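Side-chain contacts in USG-1 protein homolog (PDB 2HJS), which probably acts as an NAD(P)-dependent dehydrogenase of the aspartate-semialdehyde dehydrogenase family, though its actual substrate and function are not established: residues A[25-30]-A[49-54]; A[45-50]-A[56-61]; A[72-77]-A[83-88]; A[109-114]-A[134-139]. One frame throughout, in Å; residues are numbered along the deposited sequence.

How the interactions relate
Interactions 1, 2 and 3 all lie in the Rossmann-type NAD-binding domain and reach the same mixed sheet. Interactions 1 and 2 share M49 and G50 on strand 48-51; their centres are 14 Å apart, and F51 CB packs on L56 CD1 at 3.9 Å. Interaction 3 touches both: L26 CD2 lies 4.1 Å from F73 CE2, and V61 O lies 4.0 Å from H84 CE1. Interaction 4 stands apart, with its nearest atoms about 9 Å from interaction 1 and its centre about 8 Å from that of the chain. The side chains of F51 and Q47 each lie near bound 1,4-diethylene dioxide, probably from the crystallisation liquor, about 4 Å and about 3 Å between nearest atoms.

Interaction 1 of 4, residues A[25-30]-A[49-54]; sequences LLDERD and MGFAES
The contact joins the first helix of the Rossmann-type domain, 17-28, to the tip of the beta hairpin at the sheet edge, where D27 meets F51 and A52. F51 to S54 form a type I' turn, which links strands 48-51 and 54-60. F51 sends its ring toward the helix. Its CG stands anti to the backbone N (chi1 177°), and the CE1 corner does the touching. D27 CB approaches CE1 obliquely at 3.6 Å. L26 CB comes to the ring edge, near the ring plane, at 4.1 Å from CE1. L36 of strand 36-40 touches both F51 and L26, so this apolar part continues into the sheet. V23, one turn earlier on the helix, also touches F51.

The polar part lies at the turn. D27 CG is likewise anti to its backbone N (chi1 -179°), which carries the carboxylate past the ring to A52. The turn itself is held by S54 OG, which donates to F51 O at 2.9 Å, and by the backbone N of S54, which donates to the same oxygen. Behind the contact the helix ends in a Schellman motif with D30 at C-prime. A52 N gives a bent hydrogen bond to D27 OD2, 2.9 Å long with 134° at the hydrogen, and meets that oxygen from above the carboxylate plane.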
# COMPACT_ATOMS: atom_id res chain seq x y z
N LEU A 25 -3.71 -29.56 -2.96
CA LEU A 25 -2.68 -29.80 -1.95
C LEU A 25 -2.79 -31.14 -1.22
O LEU A 25 -1.77 -31.72 -0.86
CB LEU A 25 -2.68 -28.68 -0.91
CG LEU A 25 -2.14 -27.35 -1.41
CD1 LEU A 25 -2.43 -26.28 -0.37
CD2 LEU A 25 -0.64 -27.42 -1.75
N LEU A 26 -4.02 -31.61 -1.00
CA LEU A 26 -4.23 -32.93 -0.45
C LEU A 26 -3.59 -33.98 -1.35
O LEU A 26 -3.02 -34.95 -0.86
CB LEU A 26 -5.72 -33.26 -0.25
CG LEU A 26 -6.45 -32.37 0.77
CD1 LEU A 26 -7.92 -32.77 0.84
CD2 LEU A 26 -5.76 -32.41 2.15
N ASP A 27 -3.67 -33.77 -2.66
CA ASP A 27 -3.15 -34.73 -3.63
C ASP A 27 -1.61 -34.59 -3.68
O ASP A 27 -0.88 -35.57 -3.47
CB ASP A 27 -3.81 -34.43 -4.97
CG ASP A 27 -3.39 -35.36 -6.08
OD1 ASP A 27 -2.76 -36.43 -5.83
OD2 ASP A 27 -3.74 -35.04 -7.24
N GLU A 28 -1.13 -33.36 -3.91
CA GLU A 28 0.30 -33.03 -3.96
C GLU A 28 1.12 -33.53 -2.77
O GLU A 28 2.26 -33.98 -2.94
CB GLU A 28 0.47 -31.51 -3.95
CG GLU A 28 0.99 -30.88 -5.20
CD GLU A 28 1.36 -29.40 -4.97
OE1 GLU A 28 0.60 -28.53 -5.48
OE2 GLU A 28 2.37 -29.13 -4.25
N ARG A 29 0.55 -33.38 -1.57
CA ARG A 29 1.25 -33.68 -0.34
C ARG A 29 0.98 -35.09 0.14
O ARG A 29 1.41 -35.47 1.25
CB ARG A 29 0.88 -32.66 0.76
CG ARG A 29 1.24 -31.22 0.44
CD ARG A 29 0.88 -30.27 1.56
NE ARG A 29 1.63 -30.57 2.77
CZ ARG A 29 2.86 -30.15 3.04
NH1 ARG A 29 3.51 -29.34 2.20
NH2 ARG A 29 3.45 -30.51 4.16
N ASP A 30 0.29 -35.89 -0.69
CA ASP A 30 -0.09 -37.23 -0.32
C ASP A 30 -0.73 -37.36 1.03
O ASP A 30 -0.35 -38.22 1.82
CB ASP A 30 1.11 -38.17 -0.36
CG ASP A 30 1.33 -38.72 -1.70
OD1 ASP A 30 0.63 -39.70 -2.04
OD2 ASP A 30 2.19 -38.17 -2.43
N MSE A 49 -14.62 -32.53 -10.35
CA MSE A 49 -13.29 -31.99 -10.14
C MSE A 49 -12.26 -33.08 -10.16
O MSE A 49 -12.51 -34.19 -9.71
CB MSE A 49 -13.20 -31.27 -8.79
CG MSE A 49 -13.98 -30.00 -8.72
SE MSE A 49 -13.75 -29.18 -6.96
CE MSE A 49 -11.78 -28.95 -6.92
N GLY A 50 -11.08 -32.74 -10.66
CA GLY A 50 -9.95 -33.65 -10.69
C GLY A 50 -9.33 -33.85 -9.32
O GLY A 50 -9.20 -32.89 -8.56
N PHE A 51 -8.98 -35.09 -9.02
CA PHE A 51 -8.21 -35.43 -7.83
C PHE A 51 -7.42 -36.71 -8.07
O PHE A 51 -8.00 -37.77 -8.40
CB PHE A 51 -9.09 -35.59 -6.59
CG PHE A 51 -8.33 -36.01 -5.36
CD1 PHE A 51 -7.63 -35.07 -4.60
CD2 PHE A 51 -8.29 -37.36 -4.97
CE1 PHE A 51 -6.90 -35.45 -3.45
CE2 PHE A 51 -7.57 -37.75 -3.85
CZ PHE A 51 -6.87 -36.79 -3.07
N ALA A 52 -6.10 -36.61 -7.90
CA ALA A 52 -5.20 -37.77 -8.10
C ALA A 52 -5.47 -38.49 -9.42
O ALA A 52 -5.57 -39.73 -9.45
CB ALA A 52 -5.30 -38.74 -6.91
N GLU A 53 -5.61 -37.71 -10.50
CA GLU A 53 -5.86 -38.20 -11.90
C GLU A 53 -7.27 -38.75 -12.16
O GLU A 53 -7.65 -39.03 -13.32
CB GLU A 53 -4.77 -39.19 -12.38
CG GLU A 53 -3.37 -38.57 -12.40
CD GLU A 53 -2.24 -39.55 -12.73
OE1 GLU A 53 -2.49 -40.77 -12.96
OE2 GLU A 53 -1.07 -39.08 -12.78
N SER A 54 -8.04 -38.91 -11.09
CA SER A 54 -9.41 -39.36 -11.19
C SER A 54 -10.38 -38.16 -11.11
O SER A 54 -9.97 -37.03 -10.85
CB SER A 54 -9.69 -40.43 -10.13
OG SER A 54 -10.00 -39.88 -8.87

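Interaction 2 of 4, residues A[45-50]-A[56-61]; sequences AGQRMG and LRVGDV
R48 pairs with R57, and M49 with L56, in the antiparallel beta hairpin at the edge of the NAD-binding domain's sheet. M49 and L56 form a hydrogen-bonded pair. M49 N donates to L56 O at 2.9 Å, and L56 N returns a bond to M49 O. R48 and R57 form the non-hydrogen-bonded pair. Beyond it, V58 N donates to Q47 O at 2.8 Å. G46 N then donates to V58 O at 2.8 Å, with a nearly linear 172° at the hydrogen. L56 O also receives a CA-H contact from R48.

The two arginines use their charged ends differently. The R48 chain bends at chi3 (83°), which lays one guanidinium face over R57 N, 3.7 Å above the plane. R48 NE is hydrogen-bonded to S55 OG, at the start of the returning strand. R57 stays extended, crosses R48 at about a right angle and places a guanidinium face over G46 CA. The selenium of selenomethionine M49 packs on V58 CG2 at 4.0 Å. The chemistry implies that backbone bonds hold the two strands together. The guanidinium planes are 70° apart, and R48 NH1 lies 5.6 Å from R57 NE, so the like charges, if both are present, are near but not in contact.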
# COMPACT_ATOMS: atom_id res chain seq x y z
N ALA A 45 -23.22 -27.83 -6.68
CA ALA A 45 -23.37 -29.29 -6.63
C ALA A 45 -23.58 -29.89 -8.02
O ALA A 45 -24.20 -29.27 -8.88
CB ALA A 45 -24.52 -29.67 -5.71
N GLY A 46 -23.05 -31.10 -8.22
CA GLY A 46 -23.23 -31.83 -9.49
C GLY A 46 -22.09 -31.70 -10.49
O GLY A 46 -22.01 -32.47 -11.46
N GLN A 47 -21.20 -30.73 -10.29
CA GLN A 47 -20.05 -30.60 -11.18
C GLN A 47 -18.87 -31.46 -10.71
O GLN A 47 -18.82 -31.91 -9.57
CB GLN A 47 -19.67 -29.13 -11.38
CG GLN A 47 -18.81 -28.51 -10.30
CD GLN A 47 -18.80 -26.99 -10.37
OE1 GLN A 47 -19.80 -26.33 -10.10
NE2 GLN A 47 -17.64 -26.42 -10.71
N ARG A 48 -17.94 -31.74 -11.62
CA ARG A 48 -16.85 -32.67 -11.33
C ARG A 48 -15.51 -31.94 -11.15
O ARG A 48 -15.29 -30.87 -11.71
CB ARG A 48 -16.75 -33.76 -12.41
CG ARG A 48 -18.04 -34.59 -12.57
CD ARG A 48 -17.81 -35.94 -13.29
NE ARG A 48 -17.34 -37.00 -12.39
CZ ARG A 48 -18.12 -37.88 -11.76
NH1 ARG A 48 -19.44 -37.86 -11.91
NH2 ARG A 48 -17.57 -38.80 -10.97
N MSE A 49 -14.62 -32.53 -10.35
CA MSE A 49 -13.29 -31.99 -10.14
C MSE A 49 -12.26 -33.08 -10.16
O MSE A 49 -12.51 -34.19 -9.71
CB MSE A 49 -13.20 -31.27 -8.79
CG MSE A 49 -13.98 -30.00 -8.72
SE MSE A 49 -13.75 -29.18 -6.96
CE MSE A 49 -11.78 -28.95 -6.92
N GLY A 50 -11.08 -32.74 -10.66
CA GLY A 50 -9.95 -33.65 -10.69
C GLY A 50 -9.33 -33.85 -9.32
O GLY A 50 -9.20 -32.89 -8.56
N LEU A 56 -14.00 -36.60 -9.55
CA LEU A 56 -14.93 -36.71 -8.41
C LEU A 56 -16.16 -35.81 -8.55
O LEU A 56 -16.05 -34.66 -8.97
CB LEU A 56 -14.20 -36.32 -7.11
CG LEU A 56 -13.30 -37.34 -6.40
CD1 LEU A 56 -12.18 -37.82 -7.31
CD2 LEU A 56 -12.70 -36.72 -5.17
N ARG A 57 -17.34 -36.32 -8.19
CA ARG A 57 -18.55 -35.49 -8.21
C ARG A 57 -18.64 -34.60 -6.95
O ARG A 57 -18.46 -35.10 -5.84
CB ARG A 57 -19.80 -36.36 -8.34
CG ARG A 57 -21.08 -35.58 -8.67
CD ARG A 57 -22.31 -36.52 -8.68
NE ARG A 57 -23.58 -35.78 -8.71
CZ ARG A 57 -24.17 -35.20 -7.66
NH1 ARG A 57 -23.63 -35.27 -6.44
NH2 ARG A 57 -25.32 -34.55 -7.82
N VAL A 58 -18.90 -33.31 -7.12
CA VAL A 58 -19.13 -32.42 -5.97
C VAL A 58 -20.58 -32.63 -5.50
O VAL A 58 -21.51 -32.53 -6.30
CB VAL A 58 -18.90 -30.93 -6.32
CG1 VAL A 58 -19.24 -30.03 -5.14
CG2 VAL A 58 -17.45 -30.69 -6.77
N GLY A 59 -20.76 -32.95 -4.21
CA GLY A 59 -22.08 -33.18 -3.62
C GLY A 59 -22.60 -31.96 -2.87
O GLY A 59 -21.85 -31.02 -2.63
N ASP A 60 -23.88 -31.98 -2.54
CA ASP A 60 -24.53 -30.86 -1.84
C ASP A 60 -24.22 -30.99 -0.36
O ASP A 60 -24.56 -32.00 0.25
CB ASP A 60 -26.04 -30.90 -2.10
CG ASP A 60 -26.80 -29.70 -1.50
OD1 ASP A 60 -26.25 -28.89 -0.70
OD2 ASP A 60 -28.00 -29.56 -1.83
N VAL A 61 -23.57 -29.98 0.22
CA VAL A 61 -23.31 -29.97 1.66
C VAL A 61 -24.58 -30.19 2.51
O VAL A 61 -24.51 -30.83 3.56
CB VAL A 61 -22.51 -28.71 2.11
CG1 VAL A 61 -23.32 -27.42 1.92
CG2 VAL A 61 -22.04 -28.86 3.56

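Interaction 3 of 4, residues A[72-77]-A[83-88]; sequences AFFAAA and AHAERA
F74 packs against H84, A85 and A88 inside the beta-alpha-beta unit of strand 71-74, helix 78-90 and strand 94-97, part of the Rossmann-type domain. The strand and helix segments run nearly antiparallel, with their axes 10.2 Å apart at closest approach. The F74 ring bridges much of that gap. Its CG is anti to the carbonyl carbon (chi1 -85°), and the far end, CE2 and CZ, enters the helix surface.

A85 lies over one face of the ring, with its CB 4.3 Å above the plane and over the ring centre. H84 CB comes in at the edge, in the ring plane, 3.7 Å from CE2. A88 CB approaches CZ obliquely at 4.3 Å. The small alanines let the ring lie close to the helix backbone, and A85 N is 3.9 Å from CE2. The contact is wholly buried and apolar.

Further out, V95 of strand 94-97 touches both F74 and A85. V12 of strand 9-12 also packs on F74. A88 rests on F66. The H84 side chain crosses that of F74 at about a right angle, and its ring leads away. Its NE2 is hydrogen-bonded to D62 OD1.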
# COMPACT_ATOMS: atom_id res chain seq x y z
N ALA A 72 -12.90 -32.62 8.36
CA ALA A 72 -13.53 -31.75 7.36
C ALA A 72 -12.83 -30.40 7.30
O ALA A 72 -12.61 -29.75 8.33
CB ALA A 72 -15.00 -31.55 7.62
N PHE A 73 -12.46 -30.01 6.09
CA PHE A 73 -11.98 -28.66 5.84
C PHE A 73 -13.15 -27.84 5.36
O PHE A 73 -13.75 -28.17 4.32
CB PHE A 73 -10.91 -28.70 4.76
CG PHE A 73 -9.68 -29.46 5.15
CD1 PHE A 73 -8.66 -28.84 5.88
CD2 PHE A 73 -9.53 -30.81 4.80
CE1 PHE A 73 -7.50 -29.53 6.24
CE2 PHE A 73 -8.37 -31.53 5.16
CZ PHE A 73 -7.34 -30.89 5.87
N PHE A 74 -13.49 -26.78 6.10
CA PHE A 74 -14.55 -25.87 5.69
C PHE A 74 -13.91 -24.65 5.02
O PHE A 74 -13.41 -23.75 5.69
CB PHE A 74 -15.42 -25.46 6.89
CG PHE A 74 -16.54 -26.42 7.21
CD1 PHE A 74 -16.28 -27.70 7.71
CD2 PHE A 74 -17.87 -26.04 7.02
CE1 PHE A 74 -17.34 -28.60 7.99
CE2 PHE A 74 -18.92 -26.91 7.32
CZ PHE A 74 -18.65 -28.19 7.79
N ALA A 75 -13.93 -24.64 3.69
CA ALA A 75 -13.37 -23.57 2.89
C ALA A 75 -14.48 -22.88 2.11
O ALA A 75 -14.27 -22.41 0.99
CB ALA A 75 -12.31 -24.15 1.93
N ALA A 76 -15.68 -22.83 2.69
CA ALA A 76 -16.84 -22.20 2.03
C ALA A 76 -17.19 -20.85 2.67
O ALA A 76 -16.51 -20.40 3.58
CB ALA A 76 -18.03 -23.14 2.06
N ALA A 77 -18.27 -20.21 2.21
CA ALA A 77 -18.74 -18.97 2.83
C ALA A 77 -18.95 -19.20 4.34
O ALA A 77 -19.23 -20.32 4.76
CB ALA A 77 -20.03 -18.52 2.18
N ALA A 83 -23.91 -22.82 9.54
CA ALA A 83 -24.97 -23.79 9.35
C ALA A 83 -24.53 -25.23 9.62
O ALA A 83 -25.35 -26.06 10.01
CB ALA A 83 -25.58 -23.66 7.96
N HIS A 84 -23.24 -25.52 9.44
CA HIS A 84 -22.79 -26.93 9.48
C HIS A 84 -21.61 -27.31 10.37
O HIS A 84 -21.49 -28.47 10.71
CB HIS A 84 -22.51 -27.45 8.06
CG HIS A 84 -23.71 -27.45 7.16
ND1 HIS A 84 -24.69 -28.42 7.22
CD2 HIS A 84 -24.07 -26.61 6.17
CE1 HIS A 84 -25.61 -28.17 6.31
NE2 HIS A 84 -25.26 -27.08 5.66
N ALA A 85 -20.71 -26.38 10.72
CA ALA A 85 -19.45 -26.81 11.36
C ALA A 85 -19.64 -27.49 12.72
O ALA A 85 -19.05 -28.54 13.00
CB ALA A 85 -18.43 -25.67 11.44
N GLU A 86 -20.48 -26.89 13.56
CA GLU A 86 -20.76 -27.47 14.88
C GLU A 86 -21.48 -28.79 14.76
O GLU A 86 -21.06 -29.76 15.37
CB GLU A 86 -21.51 -26.48 15.79
CG GLU A 86 -20.59 -25.34 16.28
CD GLU A 86 -21.34 -24.25 17.03
OE1 GLU A 86 -21.37 -24.28 18.29
OE2 GLU A 86 -21.92 -23.38 16.35
N ARG A 87 -22.55 -28.82 13.96
CA ARG A 87 -23.27 -30.07 13.64
C ARG A 87 -22.32 -31.17 13.16
O ARG A 87 -22.41 -32.30 13.62
CB ARG A 87 -24.40 -29.83 12.63
CG ARG A 87 -25.67 -29.24 13.25
CD ARG A 87 -26.67 -28.65 12.23
NE ARG A 87 -26.70 -29.40 10.98
CZ ARG A 87 -27.43 -30.49 10.74
NH1 ARG A 87 -27.35 -31.07 9.54
NH2 ARG A 87 -28.24 -31.03 11.68
N ALA A 88 -21.39 -30.82 12.28
CA ALA A 88 -20.37 -31.77 11.82
C ALA A 88 -19.50 -32.30 12.96
O ALA A 88 -19.16 -33.50 12.96
CB ALA A 88 -19.49 -31.15 10.73

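Interaction 4 of 4, residues A[109-114]-A[134-139]; sequences PVMVSV and VAAELC
M111 and V114 face the same stretch of helix 133-145, meeting A136 and C139, which lie one turn apart. M111 is a selenomethionine. Its CG is anti to the carbonyl carbon, and the chain runs extended before it bends at chi3 (73°). This bend sets the selenium near A136 CA and the methyl near A136 O. SE lies 3.7 Å from A136 CA, and CE reaches over to A136 O at 3.2 Å. SE also lies 4.2 Å from C139 CB, so it faces both helix residues.

V114 takes the C139 end of the contact. One branch does the touching: CG2 lies 4.0 Å from C139 CB and 3.7 Å from C139 O. V114 CG1 points anti to the backbone N, which leaves CG2 for the helix. The four residues are buried, and they meet in van der Waals packing, partly against backbone carbonyls.

N325 of helix 317-336 touches both M111 and A136, and L226 touches both V114 and C139. C139 also packs on L225 of helix 213-225. On another side of helix 133-145, V134 and L138 rest on L156 of strand 151-160. The contact thus packs segment 109-114 onto a helix that lies against the second sheet of the chain.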
# COMPACT_ATOMS: atom_id res chain seq x y z
N PRO A 109 -8.49 -19.86 16.51
CA PRO A 109 -7.49 -19.94 15.45
C PRO A 109 -6.20 -20.65 15.88
O PRO A 109 -5.66 -20.34 16.95
CB PRO A 109 -7.22 -18.48 15.10
CG PRO A 109 -7.65 -17.68 16.31
CD PRO A 109 -8.73 -18.47 16.98
N VAL A 110 -5.76 -21.63 15.08
CA VAL A 110 -4.52 -22.37 15.34
C VAL A 110 -3.67 -22.43 14.07
O VAL A 110 -4.18 -22.70 12.95
CB VAL A 110 -4.75 -23.83 15.85
CG1 VAL A 110 -3.41 -24.49 16.23
CG2 VAL A 110 -5.72 -23.90 17.02
N MSE A 111 -2.38 -22.18 14.26
CA MSE A 111 -1.37 -22.40 13.23
C MSE A 111 -0.21 -23.23 13.75
O MSE A 111 0.35 -22.95 14.80
CB MSE A 111 -0.79 -21.07 12.77
CG MSE A 111 -1.72 -20.30 11.92
SE MSE A 111 -0.90 -18.58 11.49
CE MSE A 111 0.45 -19.23 10.20
N VAL A 112 0.17 -24.24 12.97
CA VAL A 112 1.35 -25.06 13.28
C VAL A 112 2.63 -24.23 13.54
O VAL A 112 3.32 -24.47 14.50
CB VAL A 112 1.58 -26.12 12.17
CG1 VAL A 112 2.79 -26.99 12.48
CG2 VAL A 112 0.34 -27.00 12.00
N SER A 113 2.91 -23.23 12.70
CA SER A 113 4.17 -22.46 12.82
C SER A 113 4.19 -21.45 14.00
O SER A 113 5.23 -20.79 14.26
CB SER A 113 4.51 -21.76 11.46
OG SER A 113 3.50 -20.83 11.00
N VAL A 114 3.05 -21.33 14.71
CA VAL A 114 2.78 -20.20 15.63
C VAL A 114 2.32 -20.63 17.04
O VAL A 114 2.97 -20.28 18.02
CB VAL A 114 1.76 -19.21 15.04
CG1 VAL A 114 1.51 -18.03 16.01
CG2 VAL A 114 2.22 -18.69 13.71
N VAL A 134 -4.08 -12.97 5.41
CA VAL A 134 -3.20 -11.88 5.84
C VAL A 134 -2.67 -12.12 7.26
O VAL A 134 -1.47 -11.95 7.51
CB VAL A 134 -3.87 -10.49 5.75
CG1 VAL A 134 -3.04 -9.42 6.48
CG2 VAL A 134 -4.04 -10.11 4.28
N ALA A 135 -3.55 -12.50 8.19
CA ALA A 135 -3.14 -12.79 9.55
C ALA A 135 -2.17 -13.98 9.58
O ALA A 135 -1.21 -13.99 10.36
CB ALA A 135 -4.35 -13.09 10.41
N ALA A 136 -2.42 -14.98 8.73
CA ALA A 136 -1.57 -16.18 8.70
C ALA A 136 -0.18 -15.83 8.26
O ALA A 136 0.79 -16.31 8.85
CB ALA A 136 -2.16 -17.26 7.75
N GLU A 137 -0.07 -14.97 7.25
CA GLU A 137 1.23 -14.59 6.68
C GLU A 137 2.00 -13.63 7.59
O GLU A 137 3.21 -13.76 7.76
CB GLU A 137 1.05 -14.03 5.26
CG GLU A 137 0.42 -15.06 4.33
CD GLU A 137 -0.52 -14.46 3.27
OE1 GLU A 137 -0.79 -13.22 3.29
OE2 GLU A 137 -1.00 -15.25 2.42
N LEU A 138 1.31 -12.67 8.19
CA LEU A 138 1.92 -11.83 9.21
C LEU A 138 2.51 -12.71 10.33
O LEU A 138 3.70 -12.58 10.67
CB LEU A 138 0.90 -10.88 9.81
CG LEU A 138 1.45 -9.86 10.82
CD1 LEU A 138 2.53 -8.97 10.20
CD2 LEU A 138 0.32 -8.99 11.42
N CYS A 139 1.69 -13.60 10.89
CA CYS A 139 2.07 -14.34 12.11
C CYS A 139 3.16 -15.34 11.84
O CYS A 139 4.01 -15.57 12.69
CB CYS A 139 0.86 -15.01 12.77
SG CYS A 139 -0.25 -13.81 13.53